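Long-range contact in UDP-N-acetylglucosamine 4,6-dehydratase (Vibrio fischeri, PDB 3PVZ), which probably acts as an NAD-dependent lyase of the polysaccharide synthase family, removing water from the sugar of UDP-N-acetylglucosamine: residues 246-260 and 334-346. Numbering follows the deposited sequence.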
HETATM    1  N   MSE A 246     -15.150  18.886   6.197  1.00 32.60           N
HETATM    2  CA  MSE A 246     -15.510  20.297   6.288  1.00 33.05           C
HETATM    3  C   MSE A 246     -15.041  21.032   5.047  1.00 31.58           C
HETATM    4  O   MSE A 246     -15.788  21.800   4.479  1.00 31.60           O
HETATM    5  CB  MSE A 246     -14.904  20.945   7.528  1.00 33.23           C
HETATM    6  CG  MSE A 246     -15.490  20.517   8.843  1.00 36.18           C
HETATM    7 SE   MSE A 246     -17.319  21.025   9.089  0.65 42.90          SE
HETATM    8  CE  MSE A 246     -17.130  22.952   8.967  1.00 42.16           C
ATOM      9  N   SER A 247     -13.812  20.759   4.607  1.00 31.02           N
ATOM     10  CA  SER A 247     -13.314  21.400   3.411  1.00 30.75           C
ATOM     11  C   SER A 247     -14.144  20.900   2.241  1.00 30.27           C
ATOM     12  O   SER A 247     -14.613  21.678   1.429  1.00 28.00           O
ATOM     13  CB  SER A 247     -11.847  21.118   3.192  1.00 30.44           C
ATOM     14  OG  SER A 247     -11.420  21.664   1.966  1.00 31.42           O
ATOM     15  N   CYS A 248     -14.359  19.595   2.193  1.00 29.86           N
ATOM     16  CA  CYS A 248     -15.238  18.999   1.164  1.00 31.18           C
ATOM     17  C   CYS A 248     -16.607  19.657   1.001  1.00 30.65           C
ATOM     18  O   CYS A 248     -16.985  20.031  -0.104  1.00 30.22           O
ATOM     19  CB  CYS A 248     -15.480  17.491   1.399  1.00 30.01           C
ATOM     20  SG  CYS A 248     -16.260  16.756  -0.051  1.00 34.05           S
ATOM     21  N   ILE A 249     -17.376  19.712   2.081  1.00 30.38           N
ATOM     22  CA  ILE A 249     -18.736  20.179   2.013  1.00 29.62           C
ATOM     23  C   ILE A 249     -18.808  21.712   2.005  1.00 30.12           C
ATOM     24  O   ILE A 249     -19.538  22.274   1.213  1.00 30.70           O
ATOM     25  CB  ILE A 249     -19.551  19.748   3.230  1.00 30.44           C
ATOM     26  CG1 ILE A 249     -19.563  18.224   3.397  1.00 31.14           C
ATOM     27  CG2 ILE A 249     -20.995  20.384   3.137  1.00 27.57           C
ATOM     28  CD1 ILE A 249     -20.104  17.453   2.251  1.00 27.95           C
ATOM     29  N   PHE A 250     -18.024  22.366   2.854  1.00 30.95           N
ATOM     30  CA  PHE A 250     -18.074  23.836   3.039  1.00 32.36           C
ATOM     31  C   PHE A 250     -16.982  24.659   2.334  1.00 32.84           C
ATOM     32  O   PHE A 250     -17.088  25.866   2.267  1.00 34.19           O
ATOM     33  CB  PHE A 250     -18.065  24.168   4.546  1.00 33.61           C
ATOM     34  CG  PHE A 250     -19.268  23.608   5.290  1.00 32.11           C
ATOM     35  CD1 PHE A 250     -20.523  24.161   5.109  1.00 32.37           C
ATOM     36  CD2 PHE A 250     -19.141  22.519   6.121  1.00 35.40           C
ATOM     37  CE1 PHE A 250     -21.648  23.663   5.766  1.00 33.79           C
ATOM     38  CE2 PHE A 250     -20.277  21.988   6.830  1.00 31.19           C
ATOM     39  CZ  PHE A 250     -21.519  22.542   6.640  1.00 33.14           C
ATOM     40  N   GLY A 251     -15.946  24.027   1.820  1.00 32.15           N
ATOM     41  CA  GLY A 251     -14.899  24.755   1.138  1.00 33.72           C
ATOM     42  C   GLY A 251     -15.373  25.393  -0.176  1.00 34.25           C
ATOM     43  O   GLY A 251     -16.108  24.763  -0.976  1.00 32.45           O
ATOM     44  N   GLU A 252     -14.951  26.638  -0.406  1.00 34.51           N
ATOM     45  CA  GLU A 252     -15.196  27.240  -1.686  1.00 35.64           C
ATOM     46  C   GLU A 252     -14.058  26.911  -2.621  1.00 34.98           C
ATOM     47  O   GLU A 252     -12.989  26.514  -2.177  1.00 35.25           O
ATOM     48  CB  GLU A 252     -15.360  28.750  -1.540  1.00 37.47           C
ATOM     49  CG  GLU A 252     -16.570  29.104  -0.726  1.00 41.28           C
ATOM     50  CD  GLU A 252     -16.753  30.596  -0.638  1.00 45.17           C
ATOM     51  OE1 GLU A 252     -17.188  31.183  -1.653  1.00 51.77           O
ATOM     52  OE2 GLU A 252     -16.448  31.166   0.426  1.00 45.82           O
ATOM     53  N   ASN A 253     -14.289  27.096  -3.919  1.00 35.02           N
ATOM     54  CA  ASN A 253     -13.226  26.928  -4.928  1.00 34.98           C
ATOM     55  C   ASN A 253     -11.962  27.612  -4.462  1.00 34.79           C
ATOM     56  O   ASN A 253     -11.975  28.793  -4.230  1.00 34.11           O
ATOM     57  CB  ASN A 253     -13.619  27.465  -6.330  1.00 34.17           C
ATOM     58  CG  ASN A 253     -12.745  26.856  -7.462  1.00 35.72           C
ATOM     59  OD1 ASN A 253     -12.080  25.827  -7.271  1.00 34.25           O
ATOM     60  ND2 ASN A 253     -12.773  27.470  -8.646  1.00 31.04           N
ATOM     61  N   ARG A 254     -10.888  26.832  -4.369  1.00 35.08           N
ATOM     62  CA  ARG A 254      -9.545  27.256  -3.949  1.00 35.81           C
ATOM     63  C   ARG A 254      -9.284  27.432  -2.449  1.00 35.42           C
ATOM     64  O   ARG A 254      -8.203  27.878  -2.078  1.00 36.43           O
ATOM     65  CB  ARG A 254      -9.110  28.529  -4.687  1.00 37.58           C
ATOM     66  CG  ARG A 254      -9.140  28.387  -6.162  1.00 40.69           C
ATOM     67  CD  ARG A 254      -8.629  29.642  -6.864  1.00 44.47           C
ATOM     68  NE  ARG A 254      -8.826  29.370  -8.262  1.00 47.67           N
ATOM     69  CZ  ARG A 254      -9.871  29.755  -8.985  1.00 50.11           C
ATOM     70  NH1 ARG A 254     -10.794  30.553  -8.467  1.00 48.55           N
ATOM     71  NH2 ARG A 254      -9.954  29.361 -10.265  1.00 51.37           N
ATOM     72  N   ASP A 255     -10.216  27.067  -1.576  1.00 34.16           N
ATOM     73  CA  ASP A 255      -9.976  27.221  -0.150  1.00 34.37           C
ATOM     74  C   ASP A 255      -9.059  26.076   0.341  1.00 35.14           C
ATOM     75  O   ASP A 255      -9.286  24.912  -0.028  1.00 33.34           O
ATOM     76  CB  ASP A 255     -11.267  27.069   0.606  1.00 34.21           C
ATOM     77  CG  ASP A 255     -12.116  28.298   0.634  1.00 35.53           C
ATOM     78  OD1 ASP A 255     -11.741  29.390   0.142  1.00 36.67           O
ATOM     79  OD2 ASP A 255     -13.191  28.147   1.243  1.00 37.40           O
ATOM     80  N   ILE A 256      -8.039  26.417   1.138  1.00 35.64           N
ATOM     81  CA  ILE A 256      -7.237  25.454   1.863  1.00 36.13           C
ATOM     82  C   ILE A 256      -7.630  25.555   3.343  1.00 36.46           C
ATOM     83  O   ILE A 256      -7.361  26.564   4.013  1.00 37.32           O
ATOM     84  CB  ILE A 256      -5.698  25.706   1.793  1.00 37.17           C
ATOM     85  CG1 ILE A 256      -5.182  25.855   0.356  1.00 37.74           C
ATOM     86  CG2 ILE A 256      -4.955  24.560   2.495  1.00 35.66           C
ATOM     87  CD1 ILE A 256      -3.758  26.443   0.300  1.00 34.16           C
ATOM     88  N   PHE A 257      -8.268  24.511   3.845  1.00 35.85           N
ATOM     89  CA  PHE A 257      -8.667  24.455   5.256  1.00 35.70           C
ATOM     90  C   PHE A 257      -7.485  23.961   6.080  1.00 36.21           C
ATOM     91  O   PHE A 257      -6.704  23.145   5.604  1.00 35.43           O
ATOM     92  CB  PHE A 257      -9.863  23.524   5.423  1.00 34.04           C
ATOM     93  CG  PHE A 257     -11.181  24.155   5.097  1.00 33.43           C
ATOM     94  CD1 PHE A 257     -11.305  25.100   4.066  1.00 35.70           C
ATOM     95  CD2 PHE A 257     -12.325  23.827   5.836  1.00 34.31           C
ATOM     96  CE1 PHE A 257     -12.532  25.691   3.781  1.00 34.07           C
ATOM     97  CE2 PHE A 257     -13.570  24.412   5.542  1.00 34.32           C
ATOM     98  CZ  PHE A 257     -13.678  25.335   4.529  1.00 33.39           C
ATOM     99  N   PHE A 258      -7.332  24.477   7.296  1.00 37.89           N
ATOM    100  CA  PHE A 258      -6.269  23.991   8.230  1.00 38.93           C
ATOM    101  C   PHE A 258      -6.651  24.249   9.665  1.00 38.66           C
ATOM    102  O   PHE A 258      -7.462  25.144   9.933  1.00 38.90           O
ATOM    103  CB  PHE A 258      -4.932  24.671   7.949  1.00 39.55           C
ATOM    104  CG  PHE A 258      -4.941  26.149   8.254  1.00 41.96           C
ATOM    105  CD1 PHE A 258      -5.396  27.059   7.319  1.00 41.55           C
ATOM    106  CD2 PHE A 258      -4.516  26.629   9.501  1.00 43.03           C
ATOM    107  CE1 PHE A 258      -5.420  28.417   7.609  1.00 42.20           C
ATOM    108  CE2 PHE A 258      -4.557  27.981   9.779  1.00 41.76           C
ATOM    109  CZ  PHE A 258      -5.002  28.866   8.838  1.00 41.50           C
ATOM    110  N   PRO A 259      -6.070  23.479  10.593  1.00 38.77           N
ATOM    111  CA  PRO A 259      -6.366  23.676  11.993  1.00 40.40           C
ATOM    112  C   PRO A 259      -5.657  24.876  12.568  1.00 42.78           C
ATOM    113  O   PRO A 259      -4.429  25.036  12.411  1.00 42.18           O
ATOM    114  CB  PRO A 259      -5.880  22.376  12.640  1.00 40.78           C
ATOM    115  CG  PRO A 259      -4.796  21.940  11.825  1.00 40.07           C
ATOM    116  CD  PRO A 259      -5.189  22.328  10.398  1.00 38.60           C
ATOM    117  N   LYS A 260      -6.452  25.753  13.185  1.00 44.89           N
ATOM    118  CA  LYS A 260      -5.900  26.884  13.898  1.00 47.54           C
ATOM    119  C   LYS A 260      -5.053  26.361  15.064  1.00 49.08           C
ATOM    120  O   LYS A 260      -5.342  25.310  15.638  1.00 48.50           O
ATOM    121  CB  LYS A 260      -6.996  27.808  14.406  1.00 47.52           C
ATOM    122  CG  LYS A 260      -7.713  28.587  13.318  1.00 47.81           C
ATOM    123  CD  LYS A 260      -9.009  29.190  13.862  1.00 47.32           C
ATOM    124  CE  LYS A 260      -9.436  30.428  13.101  1.00 45.57           C
ATOM    125  NZ  LYS A 260     -10.750  30.863  13.589  1.00 44.63           N
HETATM  126  N   MSE A 334     -10.059  33.918   8.763  1.00 50.25           N
HETATM  127  CA  MSE A 334     -10.058  33.375  10.123  1.00 50.28           C
HETATM  128  C   MSE A 334     -11.373  33.630  10.853  1.00 49.61           C
HETATM  129  O   MSE A 334     -11.540  33.192  12.000  1.00 48.57           O
HETATM  130  CB  MSE A 334      -8.904  33.964  10.952  1.00 50.98           C
HETATM  131  CG  MSE A 334      -7.518  33.795  10.329  1.00 52.65           C
HETATM  132 SE   MSE A 334      -7.069  31.929   9.933  0.65 52.85          SE
HETATM  133  CE  MSE A 334      -5.974  31.595  11.518  1.00 52.30           C
ATOM    134  N   ALA A 335     -12.301  34.303  10.167  1.00 49.59           N
ATOM    135  CA  ALA A 335     -13.617  34.673  10.723  1.00 49.72           C
ATOM    136  C   ALA A 335     -14.709  33.617  10.560  1.00 48.42           C
ATOM    137  O   ALA A 335     -15.570  33.492  11.422  1.00 48.93           O
ATOM    138  CB  ALA A 335     -14.096  36.002  10.104  1.00 50.29           C
ATOM    139  N   ARG A 336     -14.691  32.869   9.464  1.00 47.59           N
ATOM    140  CA  ARG A 336     -15.793  31.948   9.149  1.00 46.31           C
ATOM    141  C   ARG A 336     -15.978  30.824  10.168  1.00 45.49           C
ATOM    142  O   ARG A 336     -17.092  30.459  10.505  1.00 45.79           O
ATOM    143  CB  ARG A 336     -15.598  31.368   7.754  1.00 45.51           C
ATOM    144  CG  ARG A 336     -16.677  30.411   7.361  1.00 44.20           C
ATOM    145  CD  ARG A 336     -16.658  30.120   5.884  1.00 44.74           C
ATOM    146  NE  ARG A 336     -17.792  29.282   5.527  1.00 42.90           N
ATOM    147  CZ  ARG A 336     -17.882  28.513   4.453  1.00 41.10           C
ATOM    148  NH1 ARG A 336     -16.906  28.403   3.571  1.00 43.73           N
ATOM    149  NH2 ARG A 336     -18.975  27.842   4.269  1.00 42.52           N
ATOM    150  N   PHE A 337     -14.888  30.256  10.642  1.00 44.81           N
ATOM    151  CA  PHE A 337     -14.976  29.175  11.604  1.00 44.25           C
ATOM    152  C   PHE A 337     -14.169  29.528  12.853  1.00 45.09           C
ATOM    153  O   PHE A 337     -13.210  30.283  12.789  1.00 45.24           O
ATOM    154  CB  PHE A 337     -14.466  27.861  11.004  1.00 42.95           C
ATOM    155  CG  PHE A 337     -15.280  27.362   9.845  1.00 40.65           C
ATOM    156  CD1 PHE A 337     -16.561  26.879  10.046  1.00 38.55           C
ATOM    157  CD2 PHE A 337     -14.759  27.371   8.545  1.00 38.49           C
ATOM    158  CE1 PHE A 337     -17.311  26.437   8.981  1.00 38.86           C
ATOM    159  CE2 PHE A 337     -15.493  26.894   7.478  1.00 36.38           C
ATOM    160  CZ  PHE A 337     -16.767  26.427   7.690  1.00 37.50           C
ATOM    161  N   ASP A 338     -14.560  28.933  13.970  1.00 45.44           N
ATOM    162  CA  ASP A 338     -13.870  29.095  15.237  1.00 47.15           C
ATOM    163  C   ASP A 338     -12.554  28.339  15.298  1.00 46.45           C
ATOM    164  O   ASP A 338     -11.548  28.905  15.730  1.00 47.35           O
ATOM    165  CB  ASP A 338     -14.783  28.681  16.409  1.00 47.67           C
ATOM    166  CG  ASP A 338     -15.865  29.739  16.714  1.00 52.04           C
ATOM    167  OD1 ASP A 338     -15.852  30.847  16.096  1.00 57.00           O
ATOM    168  OD2 ASP A 338     -16.740  29.471  17.566  1.00 54.85           O
ATOM    169  N   ASN A 339     -12.569  27.081  14.851  1.00 45.57           N
ATOM    170  CA  ASN A 339     -11.422  26.144  14.987  1.00 44.81           C
ATOM    171  C   ASN A 339     -10.618  25.947  13.688  1.00 43.07           C
ATOM    172  O   ASN A 339      -9.509  25.453  13.731  1.00 41.99           O
ATOM    173  CB  ASN A 339     -11.914  24.763  15.446  1.00 44.85           C
ATOM    174  CG  ASN A 339     -12.985  24.833  16.573  1.00 47.78           C
ATOM    175  OD1 ASN A 339     -14.095  24.251  16.448  1.00 47.36           O
ATOM    176  ND2 ASN A 339     -12.632  25.499  17.689  1.00 48.36           N
ATOM    177  N   LEU A 340     -11.191  26.352  12.555  1.00 41.61           N
ATOM    178  CA  LEU A 340     -10.644  26.085  11.238  1.00 40.85           C
ATOM    179  C   LEU A 340     -10.277  27.361  10.539  1.00 39.78           C
ATOM    180  O   LEU A 340     -11.068  28.302  10.460  1.00 39.95           O
ATOM    181  CB  LEU A 340     -11.671  25.375  10.348  1.00 40.46           C
ATOM    182  CG  LEU A 340     -12.152  24.012  10.776  1.00 43.58           C
ATOM    183  CD1 LEU A 340     -13.252  23.576   9.854  1.00 42.75           C
ATOM    184  CD2 LEU A 340     -11.032  22.958  10.781  1.00 46.41           C
ATOM    185  N   GLY A 341      -9.083  27.378   9.975  1.00 39.61           N
ATOM    186  CA  GLY A 341      -8.638  28.526   9.190  1.00 39.37           C
ATOM    187  C   GLY A 341      -8.733  28.200   7.704  1.00 38.56           C
ATOM    188  O   GLY A 341      -8.585  27.034   7.306  1.00 36.36           O
ATOM    189  N   ILE A 342      -8.950  29.243   6.899  1.00 38.82           N
ATOM    190  CA  ILE A 342      -9.038  29.122   5.465  1.00 38.41           C
ATOM    191  C   ILE A 342      -7.997  30.032   4.791  1.00 40.68           C
ATOM    192  O   ILE A 342      -7.929  31.250   5.050  1.00 41.69           O
ATOM    193  CB  ILE A 342     -10.419  29.510   4.984  1.00 37.83           C
ATOM    194  CG1 ILE A 342     -11.492  28.758   5.754  1.00 36.47           C
ATOM    195  CG2 ILE A 342     -10.563  29.254   3.503  1.00 35.72           C
ATOM    196  CD1 ILE A 342     -12.892  29.002   5.223  1.00 36.87           C
ATOM    197  N   ILE A 343      -7.178  29.432   3.939  1.00 41.19           N
ATOM    198  CA  ILE A 343      -6.342  30.187   3.022  1.00 42.05           C
ATOM    199  C   ILE A 343      -7.099  30.245   1.729  1.00 42.26           C
ATOM    200  O   ILE A 343      -7.619  29.240   1.228  1.00 41.16           O
ATOM    201  CB  ILE A 343      -4.983  29.544   2.739  1.00 42.63           C
ATOM    202  CG1 ILE A 343      -4.180  29.357   4.030  1.00 42.63           C
ATOM    203  CG2 ILE A 343      -4.145  30.413   1.742  1.00 41.16           C
ATOM    204  CD1 ILE A 343      -2.936  28.523   3.825  1.00 43.10           C
ATOM    205  N   LYS A 344      -7.207  31.450   1.222  1.00 43.28           N
ATOM    206  CA  LYS A 344      -7.793  31.691  -0.066  1.00 44.51           C
ATOM    207  C   LYS A 344      -6.674  31.512  -1.061  1.00 45.41           C
ATOM    208  O   LYS A 344      -5.944  32.443  -1.308  1.00 46.13           O
ATOM    209  CB  LYS A 344      -8.296  33.140  -0.110  1.00 45.37           C
ATOM    210  CG  LYS A 344      -9.378  33.415   0.938  1.00 46.08           C
ATOM    211  CD  LYS A 344     -10.661  32.924   0.379  1.00 45.53           C
ATOM    212  CE  LYS A 344     -11.560  32.380   1.385  1.00 45.72           C
ATOM    213  NZ  LYS A 344     -12.745  31.826   0.643  1.00 42.64           N
ATOM    214  N   ASN A 345      -6.494  30.311  -1.599  1.00 45.23           N
ATOM    215  CA  ASN A 345      -5.330  30.078  -2.480  1.00 45.96           C
ATOM    216  C   ASN A 345      -5.416  30.970  -3.714  1.00 46.66           C
ATOM    217  O   ASN A 345      -6.456  31.078  -4.329  1.00 46.42           O
ATOM    218  CB  ASN A 345      -5.235  28.610  -2.909  1.00 45.00           C
ATOM    219  CG  ASN A 345      -3.854  28.224  -3.441  1.00 44.91           C
ATOM    220  OD1 ASN A 345      -2.947  29.042  -3.523  1.00 41.75           O
ATOM    221  ND2 ASN A 345      -3.689  26.938  -3.764  1.00 43.46           N
ATOM    222  N   ASP A 346      -4.328  31.637  -4.040  1.00 48.13           N
ATOM    223  CA  ASP A 346      -4.211  32.317  -5.330  1.00 49.31           C
ATOM    224  C   ASP A 346      -2.921  31.931  -6.095  1.00 48.69           C
ATOM    225  O   ASP A 346      -2.460  32.718  -6.887  1.00 49.57           O
ATOM    226  CB  ASP A 346      -4.317  33.836  -5.151  1.00 50.65           C
ATOM    227  CG  ASP A 346      -3.325  34.370  -4.148  1.00 53.93           C
ATOM    228  OD1 ASP A 346      -2.696  33.557  -3.434  1.00 57.82           O
ATOM    229  OD2 ASP A 346      -3.168  35.598  -4.064  1.00 59.89           O
TER
HETATM  230  O   HOH W   1     -14.970  29.890   2.650  1.00 31.57           O
HETATM  231  O   HOH W   2      -7.990  24.342  15.946  1.00 32.68           O
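Lys260 runs past Asn339 and Asp338 with its chain extended beyond CG, and its ammonium group is gripped by three backbone carbonyls. NZ lies 2.7 Å from Phe337 O and 2.9 Å from Met334 O, while the third bond, to Asp338 O, comes from above the carbonyl plane. One ammonium group thus bridges three carbonyls of the loop that leads into strand 340-344. That strand pairs antiparallel with strand 255-259, the two joined by paired bonds between Ile256 and Ile343 and between Phe258 and Gly341. With CG of Phe258 set between its backbone N and carbonyl carbon (chi1 67°), the ring turns across the neighbouring strand, and Gly341 CA makes a CH-pi contact over its face, 3.9 Å from the centroid. The selenium of selenomethionine Met334 approaches the same ring obliquely. Ile256 and Ile343 lie side by side on this face of the sheet.

On the other face, Ile342 CG1 sits over the Phe257 ring, whose CE2 also meets Phe337 CE2 at 3.7 Å, the two ring planes inclined at 59°. Phe337 is sandwiched between Leu340 CD1 and Arg336 CG, and the methyl of selenomethionine Met246 touches its CE1. At the polar end, Lys344 NZ takes the syn lone pair of Asp255 OD1 at 2.7 Å; Asp255 OD2 accepts the Glu252 amide. Arg336 NH1 donates to Phe250 O, in the last turn of helix 237-250, at 2.9 Å, and a water links it to both acids. Strand 255-259 continues the parallel run after 194-198, and 340-344 then turns the sheet antiparallel, with 332-333 beyond it at the edge: a Rossmann-type sheet, as in the extended short-chain dehydrogenases/reductases that act on nucleotide sugars.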